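Local coordinates for protein alpha,alpha-trehalose-phosphate synthase (UDP-forming) (Burkholderia multivorans, PDB 5UOF) that belongs to glycosyltransferase family 20 and has the two-domain GT-B architecture, with a Rossmann-like sheet in each half, at residues Asp272-Ser277 against Gln305-Thr310; Val367-Asp372 against Glu397-Ala402; Asp133-Val138 against Asp460-Ala465. All blocks are in the same frame, centred on the assembly; numbering follows the deposited sequence. Where two conformers were deposited one is given.

Contact 1: Asp272-Ser277 against Gln305-Thr310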
ATOM      1  N   ASP A 272       1.355   7.128  22.368  1.00 13.18           N
ATOM      2  CA  ASP A 272       0.719   7.148  21.050  1.00 11.83           C
ATOM      3  C   ASP A 272      -0.733   7.562  21.170  1.00 14.90           C
ATOM      4  O   ASP A 272      -1.445   7.071  22.043  1.00 16.33           O
ATOM      5  CB  ASP A 272       0.722   5.764  20.376  1.00 14.31           C
ATOM      6  CG  ASP A 272       2.101   5.169  20.216  1.00 18.39           C
ATOM      7  OD1 ASP A 272       2.714   4.759  21.230  1.00 17.04           O
ATOM      8  OD2 ASP A 272       2.554   5.054  19.056  1.00 16.71           O
ATOM      9  N   ARG A 273      -1.187   8.423  20.261  1.00 14.98           N
ATOM     10  CA  ARG A 273      -2.621   8.538  20.070  1.00 15.96           C
ATOM     11  C   ARG A 273      -3.150   7.246  19.448  1.00 15.38           C
ATOM     12  O   ARG A 273      -2.420   6.483  18.813  1.00 17.51           O
ATOM     13  CB  ARG A 273      -2.955   9.746  19.195  1.00 22.51           C
ATOM     14  CG  ARG A 273      -2.637   9.562  17.730  1.00 39.11           C
ATOM     15  CD  ARG A 273      -2.933  10.826  16.934  1.00 50.03           C
ATOM     16  NE  ARG A 273      -4.335  11.222  17.023  1.00 53.94           N
ATOM     17  CZ  ARG A 273      -5.276  10.837  16.167  1.00 55.42           C
ATOM     18  NH1 ARG A 273      -4.964  10.037  15.157  1.00 49.75           N
ATOM     19  NH2 ARG A 273      -6.529  11.251  16.318  1.00 56.78           N
ATOM     20  N   LEU A 274      -4.432   6.980  19.662  1.00 17.49           N
ATOM     21  CA  LEU A 274      -5.025   5.739  19.169  1.00 14.91           C
ATOM     22  C   LEU A 274      -5.480   5.951  17.731  1.00 16.11           C
ATOM     23  O   LEU A 274      -6.508   6.585  17.487  1.00 19.64           O
ATOM     24  CB  LEU A 274      -6.191   5.304  20.051  1.00 14.26           C
ATOM     25  CG  LEU A 274      -5.878   5.030  21.525  1.00 12.83           C
ATOM     26  CD1 LEU A 274      -7.080   4.348  22.191  1.00 17.93           C
ATOM     27  CD2 LEU A 274      -4.616   4.177  21.694  1.00 13.10           C
ATOM     28  N   ASP A 275      -4.719   5.428  16.773  1.00 15.98           N
ATOM     29  CA  ASP A 275      -5.226   5.310  15.412  1.00 13.49           C
ATOM     30  C   ASP A 275      -4.597   4.076  14.783  1.00 13.67           C
ATOM     31  O   ASP A 275      -3.691   3.455  15.352  1.00 12.67           O
ATOM     32  CB  ASP A 275      -4.991   6.589  14.574  1.00 21.59           C
ATOM     33  CG  ASP A 275      -3.526   6.899  14.351  1.00 22.43           C
ATOM     34  OD1 ASP A 275      -2.793   6.042  13.828  1.00 16.64           O
ATOM     35  OD2 ASP A 275      -3.101   8.033  14.673  1.00 23.22           O
ATOM     36  N   TYR A 276      -5.106   3.706  13.608  1.00 15.10           N
ATOM     37  CA  TYR A 276      -4.715   2.435  13.016  1.00 14.51           C
ATOM     38  C   TYR A 276      -3.327   2.448  12.393  1.00 16.87           C
ATOM     39  O   TYR A 276      -2.860   1.393  11.956  1.00 17.98           O
ATOM     40  CB  TYR A 276      -5.751   1.990  11.983  1.00 14.22           C
ATOM     41  CG  TYR A 276      -6.944   1.353  12.650  1.00 15.02           C
ATOM     42  CD1 TYR A 276      -6.785   0.211  13.433  1.00 24.42           C
ATOM     43  CD2 TYR A 276      -8.212   1.902  12.537  1.00 21.79           C
ATOM     44  CE1 TYR A 276      -7.858  -0.381  14.067  1.00 29.04           C
ATOM     45  CE2 TYR A 276      -9.306   1.310  13.174  1.00 28.44           C
ATOM     46  CZ  TYR A 276      -9.115   0.168  13.938  1.00 31.51           C
ATOM     47  OH  TYR A 276     -10.173  -0.433  14.580  1.00 37.13           O
ATOM     48  N   SER A 277      -2.639   3.585  12.365  1.00 15.03           N
ATOM     49  CA  SER A 277      -1.260   3.580  11.902  1.00 11.24           C
ATOM     50  C   SER A 277      -0.269   3.191  12.992  1.00 14.10           C
ATOM     51  O   SER A 277       0.908   2.995  12.687  1.00 13.46           O
ATOM     52  CB  SER A 277      -0.874   4.958  11.352  1.00 16.46           C
ATOM     53  OG  SER A 277      -0.669   5.881  12.410  1.00 17.53           O
ATOM     54  N   GLN A 305       2.319   2.305  28.522  1.00 11.03           N
ATOM     55  CA  GLN A 305       1.736   2.830  27.287  1.00 10.33           C
ATOM     56  C   GLN A 305       0.773   3.947  27.656  1.00 12.32           C
ATOM     57  O   GLN A 305      -0.240   3.706  28.320  1.00 14.67           O
ATOM     58  CB  GLN A 305       1.007   1.739  26.502  1.00  9.76           C
ATOM     59  CG  GLN A 305       0.257   2.281  25.276  1.00 12.83           C
ATOM     60  CD  GLN A 305       1.195   2.681  24.165  1.00 12.47           C
ATOM     61  OE1 GLN A 305       1.971   1.858  23.684  1.00 13.15           O
ATOM     62  NE2 GLN A 305       1.141   3.952  23.754  1.00 12.59           N
ATOM     63  N   ILE A 306       1.094   5.165  27.230  1.00 10.38           N
ATOM     64  CA  ILE A 306       0.230   6.316  27.425  1.00  9.83           C
ATOM     65  C   ILE A 306      -0.449   6.596  26.096  1.00 11.42           C
ATOM     66  O   ILE A 306       0.201   6.583  25.045  1.00 12.45           O
ATOM     67  CB  ILE A 306       1.027   7.534  27.921  1.00 15.23           C
ATOM     68  CG1 ILE A 306       1.559   7.250  29.331  1.00 13.60           C
ATOM     69  CG2 ILE A 306       0.159   8.807  27.905  1.00 12.54           C
ATOM     70  CD1 ILE A 306       2.644   8.208  29.777  1.00 13.90           C
ATOM     71  N   ALA A 307      -1.758   6.808  26.141  1.00 14.40           N
ATOM     72  CA  ALA A 307      -2.552   7.110  24.951  1.00 13.57           C
ATOM     73  C   ALA A 307      -3.421   8.312  25.283  1.00 17.04           C
ATOM     74  O   ALA A 307      -4.481   8.164  25.916  1.00 15.63           O
ATOM     75  CB  ALA A 307      -3.394   5.917  24.512  1.00 13.16           C
ATOM     76  N   PRO A 308      -2.989   9.514  24.921  1.00 20.09           N
ATOM     77  CA  PRO A 308      -3.806  10.697  25.154  1.00 25.19           C
ATOM     78  C   PRO A 308      -5.146  10.540  24.460  1.00 22.18           C
ATOM     79  O   PRO A 308      -5.189  10.253  23.257  1.00 24.76           O
ATOM     80  CB  PRO A 308      -2.980  11.832  24.525  1.00 27.27           C
ATOM     81  CG  PRO A 308      -1.578  11.286  24.428  1.00 31.27           C
ATOM     82  CD  PRO A 308      -1.726   9.817  24.226  1.00 21.55           C
ATOM     83  N   PRO A 309      -6.252  10.665  25.188  1.00 24.71           N
ATOM     84  CA  PRO A 309      -7.565  10.432  24.572  1.00 31.38           C
ATOM     85  C   PRO A 309      -7.829  11.393  23.419  1.00 38.43           C
ATOM     86  O   PRO A 309      -7.487  12.576  23.477  1.00 36.33           O
ATOM     87  CB  PRO A 309      -8.543  10.662  25.729  1.00 31.65           C
ATOM     88  CG  PRO A 309      -7.728  10.410  26.966  1.00 34.50           C
ATOM     89  CD  PRO A 309      -6.359  10.926  26.634  1.00 28.80           C
ATOM     90  N   THR A 310      -8.412  10.852  22.344  1.00 48.04           N
ATOM     91  CA  THR A 310      -8.875  11.628  21.191  1.00 55.25           C
ATOM     92  C   THR A 310     -10.267  11.110  20.828  1.00 62.44           C
ATOM     93  O   THR A 310     -10.454  10.470  19.790  1.00 64.53           O
ATOM     94  CB  THR A 310      -7.916  11.518  19.997  1.00 52.15           C
ATOM     95  OG1 THR A 310      -7.738  10.139  19.649  1.00 43.54           O
ATOM     96  CG2 THR A 310      -6.562  12.146  20.309  1.00 54.14           C
TER
HETATM   97  O   HOH W   1      -6.007   8.744  21.267  1.00 19.39           O
HETATM   98  O   HOH W   2      -8.090   8.629  17.759  1.00 49.48           O
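Where two neighbouring parallel strands of a Rossmann-like sheet, 266-271 and 301-306, run out into loops at their C-terminal ends, Asp-272 meets Gln-305, Ile-306 and Ala-307. The backbone N of Asp-272 donates to Ile-306 O over 3.0 Å. A second donor, Gln-305 NE2, grips the same oxygen at 3.1 Å from above its carbonyl plane. NE2 also reaches Asp-272 OD1 at 3.1 Å, a straight bond (168°) on the anti side of a carboxylate turned well away from the amide plane. The bend at chi2 (73°) folds the Gln-305 amide back over its own strand; Ile-306 O and Asp-272 OD1, both acceptors, require its NH2 end on their side, which leaves OE1 to Ser-270 OG. Strand 266-271, helix 280-293 and strand 301-306 form a beta-alpha-beta unit, and Arg-283 of that helix makes a salt bridge with Asp-272 OD2. Farther along, Ala-307 CA directs a C-H at Asp-272 O (3.1 Å), while Leu-274 CD2 packs on Ala-307 CB at 3.5 Å. One water bridges the two loops: it accepts from Leu-274 N (2.9 Å), donates to Pro-308 O (2.6 Å), and hydrogen-bonds Thr-310 OG1 as well.

Contact 2: Val367-Asp372 against Glu397-Ala402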
ATOM      1  N   VAL A 367       8.912   2.993  20.077  1.00  8.71           N
ATOM      2  CA  VAL A 367       8.204   3.859  19.133  1.00  8.78           C
ATOM      3  C   VAL A 367       8.146   3.182  17.769  1.00  9.47           C
ATOM      4  O   VAL A 367       8.959   3.466  16.882  1.00 10.57           O
ATOM      5  CB  VAL A 367       8.902   5.231  19.046  1.00 12.63           C
ATOM      6  CG1 VAL A 367       8.081   6.205  18.214  1.00 13.87           C
ATOM      7  CG2 VAL A 367       9.159   5.788  20.440  1.00 12.20           C
ATOM      8  N   THR A 368       7.190   2.286  17.573  1.00 10.33           N
ATOM      9  CA  THR A 368       7.197   1.430  16.384  1.00  8.84           C
ATOM     10  C   THR A 368       5.856   1.466  15.652  1.00 13.55           C
ATOM     11  O   THR A 368       5.231   0.425  15.419  1.00 13.09           O
ATOM     12  CB  THR A 368       7.591   0.006  16.771  1.00 16.49           C
ATOM     13  OG1 THR A 368       6.646  -0.525  17.706  1.00 15.19           O
ATOM     14  CG2 THR A 368       9.002  -0.018  17.411  1.00 13.17           C
ATOM     15  N   PRO A 369       5.415   2.653  15.213  1.00 11.63           N
ATOM     16  CA  PRO A 369       4.180   2.725  14.422  1.00 11.43           C
ATOM     17  C   PRO A 369       4.328   1.985  13.107  1.00 11.96           C
ATOM     18  O   PRO A 369       5.427   1.870  12.563  1.00 13.29           O
ATOM     19  CB  PRO A 369       4.000   4.231  14.170  1.00 11.81           C
ATOM     20  CG  PRO A 369       5.421   4.781  14.213  1.00  9.73           C
ATOM     21  CD  PRO A 369       6.073   3.967  15.327  1.00 10.91           C
ATOM     22  N   LEU A 370       3.192   1.515  12.577  1.00 11.47           N
ATOM     23  CA  LEU A 370       3.209   0.855  11.273  1.00 12.80           C
ATOM     24  C   LEU A 370       3.566   1.828  10.161  1.00 11.60           C
ATOM     25  O   LEU A 370       4.145   1.423   9.149  1.00 11.56           O
ATOM     26  CB  LEU A 370       1.852   0.216  10.978  1.00 13.09           C
ATOM     27  CG  LEU A 370       1.367  -0.726  12.075  1.00 13.28           C
ATOM     28  CD1 LEU A 370       0.042  -1.375  11.662  1.00 18.97           C
ATOM     29  CD2 LEU A 370       2.442  -1.776  12.403  1.00 14.57           C
ATOM     30  N   ARG A 371       3.227   3.107  10.337  1.00 10.80           N
ATOM     31  CA  ARG A 371       3.505   4.139   9.350  0.86 11.01           C
ATOM     32  C   ARG A 371       3.334   5.493  10.025  1.00 10.15           C
ATOM     33  O   ARG A 371       2.347   5.709  10.737  1.00 14.34           O
ATOM     34  CB  ARG A 371       2.564   3.977   8.147  0.86 11.74           C
ATOM     35  CG  ARG A 371       2.750   4.980   7.023  0.86 12.16           C
ATOM     36  CD  ARG A 371       4.153   4.963   6.453  0.86 14.58           C
ATOM     37  NE  ARG A 371       4.432   3.763   5.665  0.86 14.47           N
ATOM     38  CZ  ARG A 371       5.363   3.709   4.716  0.86 18.05           C
ATOM     39  NH1 ARG A 371       6.076   4.793   4.430  0.86 24.22           N
ATOM     40  NH2 ARG A 371       5.553   2.586   4.029  0.86 20.27           N
ATOM     41  N   ASP A 372       4.298   6.396   9.811  1.00  9.09           N
ATOM     42  CA  ASP A 372       4.266   7.706  10.459  1.00 12.14           C
ATOM     43  C   ASP A 372       5.057   8.692   9.610  1.00 11.17           C
ATOM     44  O   ASP A 372       6.182   8.397   9.196  1.00 12.12           O
ATOM     45  CB  ASP A 372       4.856   7.600  11.875  1.00 14.33           C
ATOM     46  CG  ASP A 372       4.478   8.775  12.775  1.00 17.08           C
ATOM     47  OD1 ASP A 372       4.528   9.942  12.317  1.00 18.86           O
ATOM     48  OD2 ASP A 372       4.161   8.526  13.959  1.00 14.72           O
ATOM     49  N   GLU A 397      11.005   1.255  11.150  1.00 10.89           N
ATOM     50  CA  GLU A 397      11.585   1.711   9.895  1.00  9.69           C
ATOM     51  C   GLU A 397      10.587   2.448   9.014  1.00 12.86           C
ATOM     52  O   GLU A 397      10.998   3.020   8.003  1.00 12.00           O
ATOM     53  CB  GLU A 397      12.156   0.533   9.110  1.00 12.42           C
ATOM     54  CG  GLU A 397      11.130  -0.491   8.710  1.00 16.67           C
ATOM     55  CD  GLU A 397      11.745  -1.549   7.818  1.00 25.52           C
ATOM     56  OE1 GLU A 397      11.813  -1.334   6.590  1.00 26.60           O
ATOM     57  OE2 GLU A 397      12.191  -2.577   8.360  1.00 22.86           O
ATOM     58  N   PHE A 398       9.298   2.403   9.339  1.00  8.92           N
ATOM     59  CA  PHE A 398       8.281   3.115   8.570  1.00 11.11           C
ATOM     60  C   PHE A 398       7.904   4.450   9.187  1.00 10.60           C
ATOM     61  O   PHE A 398       6.930   5.079   8.735  1.00  9.74           O
ATOM     62  CB  PHE A 398       7.032   2.263   8.423  1.00  9.31           C
ATOM     63  CG  PHE A 398       7.283   0.923   7.773  1.00 10.65           C
ATOM     64  CD1 PHE A 398       7.622   0.842   6.435  1.00 17.62           C
ATOM     65  CD2 PHE A 398       7.170  -0.245   8.511  1.00 14.69           C
ATOM     66  CE1 PHE A 398       7.839  -0.395   5.833  1.00 20.55           C
ATOM     67  CE2 PHE A 398       7.393  -1.480   7.921  1.00 15.78           C
ATOM     68  CZ  PHE A 398       7.724  -1.553   6.589  1.00 15.32           C
ATOM     69  N   ALA A 399       8.621   4.883  10.217  1.00 11.01           N
ATOM     70  CA  ALA A 399       8.487   6.243  10.731  1.00 10.74           C
ATOM     71  C   ALA A 399       9.473   7.143  10.000  1.00 10.87           C
ATOM     72  O   ALA A 399      10.622   6.760   9.756  1.00 12.01           O
ATOM     73  CB  ALA A 399       8.746   6.289  12.237  1.00  8.13           C
ATOM     74  N   GLY A 400       9.010   8.336   9.621  1.00 10.05           N
ATOM     75  CA  GLY A 400       9.884   9.257   8.916  1.00 11.18           C
ATOM     76  C   GLY A 400      11.172   9.545   9.663  1.00  9.15           C
ATOM     77  O   GLY A 400      12.217   9.780   9.044  1.00 12.32           O
ATOM     78  N   ALA A 401      11.118   9.534  10.995  1.00 10.02           N
ATOM     79  CA  ALA A 401      12.295   9.857  11.802  1.00 10.66           C
ATOM     80  C   ALA A 401      13.399   8.813  11.662  1.00 10.68           C
ATOM     81  O   ALA A 401      14.554   9.105  11.999  1.00 11.14           O
ATOM     82  CB  ALA A 401      11.903   9.998  13.276  1.00 10.14           C
ATOM     83  N   ALA A 402      13.071   7.613  11.177  1.00 11.86           N
ATOM     84  CA  ALA A 402      14.081   6.574  10.982  1.00 12.08           C
ATOM     85  C   ALA A 402      15.155   6.979   9.981  1.00 14.98           C
ATOM     86  O   ALA A 402      16.273   6.457  10.043  1.00 14.84           O
ATOM     87  CB  ALA A 402      13.415   5.270  10.518  1.00 15.02           C
TER
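The guanidinium of Arg-371 lies with one face over Phe-398: CB sits 4.1 Å above the plane, toward its rim, and ring atom CD1 is 3.6 Å from NH2. Arg-371 was modelled in two conformers, so this contact holds for one of them and is less certain. The planes are 36° apart and the approach to the ring is oblique, so this is not a stack. One face of the phenyl ring carries Glu-397 CG, over its centre. Arg-371 leaves the backbone with CG anti to N (chi1 -179°), and bends at chi2 and chi3 bring the chain alongside Phe-398; the cation-pi partner of the guanidinium is Tyr-100. Two backbone bonds flank Ala-399 in the pattern of parallel pairing: Asp-372 N donates to Phe-398 O (3.1 Å), and Gly-400 N to Asp-372 O (2.9 Å). Ala-399 CB touches Pro-369 CG (4.2 Å) and Asp-372 CB (4.1 Å), both on the same side of it. Lys-278, Asn-375 and the backbone N of Met-374 hold the Asp-372 carboxylate. Glu-397 makes a salt bridge with Arg-174 of the second subunit. The isolated Asp-372/Ala-399 beta bridge lies beyond the C-terminal ends of neighbouring parallel strands 364-367 and 392-396, separated from their pairing by residues 368-371, just before helix 376-384.

Contact 3: Asp133-Val138 against Asp460-Ala465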
ATOM      1  N   ASP A 133       2.167  40.987  -1.555  1.00 28.83           N
ATOM      2  CA  ASP A 133       3.473  40.389  -1.295  1.00 31.36           C
ATOM      3  C   ASP A 133       3.451  39.372  -0.165  1.00 31.26           C
ATOM      4  O   ASP A 133       4.511  38.842   0.191  1.00 26.35           O
ATOM      5  CB  ASP A 133       4.504  41.475  -0.968  1.00 31.56           C
ATOM      6  CG  ASP A 133       4.174  42.220   0.313  1.00 39.21           C
ATOM      7  OD1 ASP A 133       2.992  42.573   0.508  1.00 39.96           O
ATOM      8  OD2 ASP A 133       5.093  42.439   1.131  1.00 47.59           O
ATOM      9  N   ASP A 134       2.284  39.097   0.414  1.00 26.42           N
ATOM     10  CA  ASP A 134       2.202  38.131   1.500  1.00 25.31           C
ATOM     11  C   ASP A 134       2.750  36.779   1.061  1.00 27.46           C
ATOM     12  O   ASP A 134       2.518  36.329  -0.067  1.00 24.04           O
ATOM     13  CB  ASP A 134       0.757  37.962   1.968  1.00 25.14           C
ATOM     14  CG  ASP A 134       0.242  39.156   2.757  1.00 26.56           C
ATOM     15  OD1 ASP A 134       1.064  39.970   3.238  1.00 27.51           O
ATOM     16  OD2 ASP A 134      -0.997  39.257   2.903  1.00 26.80           O
ATOM     17  N   LEU A 135       3.481  36.133   1.963  1.00 23.28           N
ATOM     18  CA  LEU A 135       3.903  34.748   1.782  1.00 21.94           C
ATOM     19  C   LEU A 135       2.933  33.843   2.535  1.00 21.78           C
ATOM     20  O   LEU A 135       2.747  34.004   3.746  1.00 26.32           O
ATOM     21  CB  LEU A 135       5.331  34.561   2.293  1.00 21.96           C
ATOM     22  CG  LEU A 135       6.345  35.587   1.788  1.00 23.15           C
ATOM     23  CD1 LEU A 135       7.675  35.443   2.521  1.00 27.89           C
ATOM     24  CD2 LEU A 135       6.550  35.460   0.289  1.00 23.14           C
ATOM     25  N   ILE A 136       2.331  32.884   1.832  1.00 20.08           N
ATOM     26  CA  ILE A 136       1.275  32.046   2.393  1.00 19.34           C
ATOM     27  C   ILE A 136       1.818  30.639   2.590  1.00 23.68           C
ATOM     28  O   ILE A 136       2.372  30.051   1.654  1.00 21.24           O
ATOM     29  CB  ILE A 136       0.033  32.034   1.489  1.00 19.31           C
ATOM     30  CG1 ILE A 136      -0.386  33.484   1.185  1.00 20.63           C
ATOM     31  CG2 ILE A 136      -1.104  31.278   2.153  1.00 18.78           C
ATOM     32  CD1 ILE A 136      -1.580  33.576   0.253  1.00 21.22           C
ATOM     33  N   TRP A 137       1.628  30.094   3.795  1.00 17.87           N
ATOM     34  CA  TRP A 137       2.134  28.770   4.170  1.00 16.91           C
ATOM     35  C   TRP A 137       0.979  27.929   4.707  1.00 16.39           C
ATOM     36  O   TRP A 137       0.507  28.163   5.826  1.00 16.85           O
ATOM     37  CB  TRP A 137       3.244  28.899   5.208  1.00 17.24           C
ATOM     38  CG  TRP A 137       4.005  27.615   5.447  1.00 16.42           C
ATOM     39  CD1 TRP A 137       3.801  26.409   4.843  1.00 22.15           C
ATOM     40  CD2 TRP A 137       5.088  27.436   6.359  1.00 16.63           C
ATOM     41  NE1 TRP A 137       4.697  25.482   5.321  1.00 19.19           N
ATOM     42  CE2 TRP A 137       5.501  26.090   6.252  1.00 17.69           C
ATOM     43  CE3 TRP A 137       5.758  28.286   7.252  1.00 18.62           C
ATOM     44  CZ2 TRP A 137       6.545  25.573   7.009  1.00 20.15           C
ATOM     45  CZ3 TRP A 137       6.802  27.758   8.011  1.00 22.20           C
ATOM     46  CH2 TRP A 137       7.181  26.421   7.877  1.00 22.65           C
ATOM     47  N   VAL A 138       0.543  26.936   3.913  1.00 15.57           N
ATOM     48  CA  VAL A 138      -0.597  26.069   4.218  1.00 18.07           C
ATOM     49  C   VAL A 138      -0.098  24.748   4.789  1.00 14.89           C
ATOM     50  O   VAL A 138       0.841  24.143   4.253  1.00 17.35           O
ATOM     51  CB  VAL A 138      -1.440  25.828   2.951  1.00 14.83           C
ATOM     52  CG1 VAL A 138      -2.650  24.945   3.263  1.00 17.27           C
ATOM     53  CG2 VAL A 138      -1.864  27.163   2.333  1.00 16.09           C
ATOM     54  N   ASP A 460      12.644  29.347   1.197  1.00 20.21           N
ATOM     55  CA  ASP A 460      12.234  28.922  -0.136  1.00 19.65           C
ATOM     56  C   ASP A 460      11.040  29.733  -0.631  1.00 20.43           C
ATOM     57  O   ASP A 460      10.959  30.044  -1.822  1.00 21.21           O
ATOM     58  CB  ASP A 460      11.939  27.423  -0.150  1.00 21.53           C
ATOM     59  CG  ASP A 460      13.214  26.578  -0.088  1.00 27.18           C
ATOM     60  OD1 ASP A 460      14.315  27.157  -0.224  1.00 27.02           O
ATOM     61  OD2 ASP A 460      13.124  25.344   0.103  1.00 24.74           O
ATOM     62  N   LEU A 461      10.116  30.099   0.263  1.00 20.31           N
ATOM     63  CA  LEU A 461       9.044  31.014  -0.132  1.00 22.28           C
ATOM     64  C   LEU A 461       9.607  32.360  -0.561  1.00 25.75           C
ATOM     65  O   LEU A 461       9.172  32.942  -1.563  1.00 24.85           O
ATOM     66  CB  LEU A 461       8.056  31.200   1.018  1.00 21.48           C
ATOM     67  CG  LEU A 461       7.075  30.065   1.283  1.00 25.71           C
ATOM     68  CD1 LEU A 461       6.317  30.329   2.562  1.00 24.02           C
ATOM     69  CD2 LEU A 461       6.118  29.918   0.103  1.00 25.24           C
ATOM     70  N   ARG A 462      10.580  32.876   0.190  1.00 22.19           N
ATOM     71  CA  ARG A 462      11.181  34.145  -0.193  1.00 23.24           C
ATOM     72  C   ARG A 462      11.913  34.034  -1.523  1.00 25.28           C
ATOM     73  O   ARG A 462      11.946  35.001  -2.292  1.00 27.19           O
ATOM     74  CB  ARG A 462      12.114  34.631   0.917  1.00 23.05           C
ATOM     75  CG  ARG A 462      11.359  35.060   2.151  1.00 24.44           C
ATOM     76  CD  ARG A 462      12.269  35.419   3.313  1.00 29.97           C
ATOM     77  NE  ARG A 462      11.493  35.948   4.432  1.00 34.79           N
ATOM     78  CZ  ARG A 462      11.885  35.917   5.702  1.00 32.08           C
ATOM     79  NH1 ARG A 462      13.050  35.374   6.032  1.00 30.12           N
ATOM     80  NH2 ARG A 462      11.104  36.423   6.647  1.00 31.68           N
ATOM     81  N   SER A 463      12.488  32.864  -1.823  1.00 24.31           N
ATOM     82  CA  SER A 463      13.149  32.682  -3.113  1.00 23.56           C
ATOM     83  C   SER A 463      12.152  32.739  -4.264  1.00 25.32           C
ATOM     84  O   SER A 463      12.470  33.264  -5.338  1.00 29.52           O
ATOM     85  CB  SER A 463      13.912  31.360  -3.143  1.00 25.94           C
ATOM     86  OG  SER A 463      15.073  31.454  -2.340  1.00 30.10           O
ATOM     87  N   VAL A 464      10.953  32.181  -4.071  1.00 27.50           N
ATOM     88  CA  VAL A 464       9.908  32.311  -5.085  1.00 28.95           C
ATOM     89  C   VAL A 464       9.632  33.783  -5.368  1.00 28.03           C
ATOM     90  O   VAL A 464       9.593  34.218  -6.525  1.00 26.78           O
ATOM     91  CB  VAL A 464       8.632  31.574  -4.646  1.00 23.91           C
ATOM     92  CG1 VAL A 464       7.507  31.813  -5.665  1.00 26.12           C
ATOM     93  CG2 VAL A 464       8.903  30.096  -4.503  1.00 22.83           C
ATOM     94  N   ALA A 465       9.452  34.575  -4.308  1.00 27.71           N
ATOM     95  CA  ALA A 465       9.165  35.996  -4.480  1.00 29.50           C
ATOM     96  C   ALA A 465      10.299  36.705  -5.212  1.00 31.39           C
ATOM     97  O   ALA A 465      10.056  37.530  -6.102  1.00 33.33           O
ATOM     98  CB  ALA A 465       8.911  36.644  -3.118  1.00 26.81           C
TER
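Leu-135 and Leu-461 bury far more surface here than any other residue, and they meet between strand 135-138 and helix 460-465. The segment axes approach to 9.2 Å, a spacing filled by aliphatic side chains, and their N-to-C directions differ by 139°, so the helix runs obliquely back against the strand. Leu-135 points at the helix and spreads its two methyls over different residues. CD1 lies against Arg-462 CG at 3.7 Å, touching the aliphatic root of that side chain, which crosses it at about a right angle. CD2 reaches the helix backbone at Leu-461 O (4.1 Å) and, one turn on, Ala-465 CB at 4.3 Å. Leu-461 points back at the strand; with CG anti to its carbonyl carbon (chi1 -76°) its methyls reach the strand from Leu-135 to Trp-137. CD1 packs against Leu-135 CB at 4.4 Å and against Trp-137 CB at 4.3 Å, while CD2 comes to 4.1 Å from Ile-136 O. No hydrogen bond crosses between the segments. Arg-462 stays extended from CG to NE and continues past the leucine toward Met-9 and helix 32-43, joining the margin of the contact to another part of the domain. The indole of Trp-137 carries the packing back along the same helix, stacking on Phe-457 and meeting Trp-453. With strand 135-139 in the middle of the N-terminal sheet, this is the feature characteristic of GT-B proteins, in which the last helix of the chain crosses back from the C-terminal domain and covers the N-terminal Rossmann-like one.

In the fold
Contacts 1 and 2 belong to the same six-stranded parallel sheet: contact 1 joins the ends of strands 266-271 and 301-306, contact 2 those of 364-367 and 392-396. Strands 266-271 and 364-367 are adjacent, and the contacts touch, with Ser-277 CB 3.4 Å from Arg-371 O. Contact 3 stands apart in the other domain, its centre about 35 Å from that of contact 1, and its loop along the chain encloses both. Contacts 1 and 3 are buried; contact 2 is partly buried and borders the second subunit. Contact 1 combines a backbone bond, an amide-carboxylate bond and water; contact 2 has two backbone bonds plus Arg-371/Phe-398 packing; contact 3, helix on sheet, relies on apolar packing.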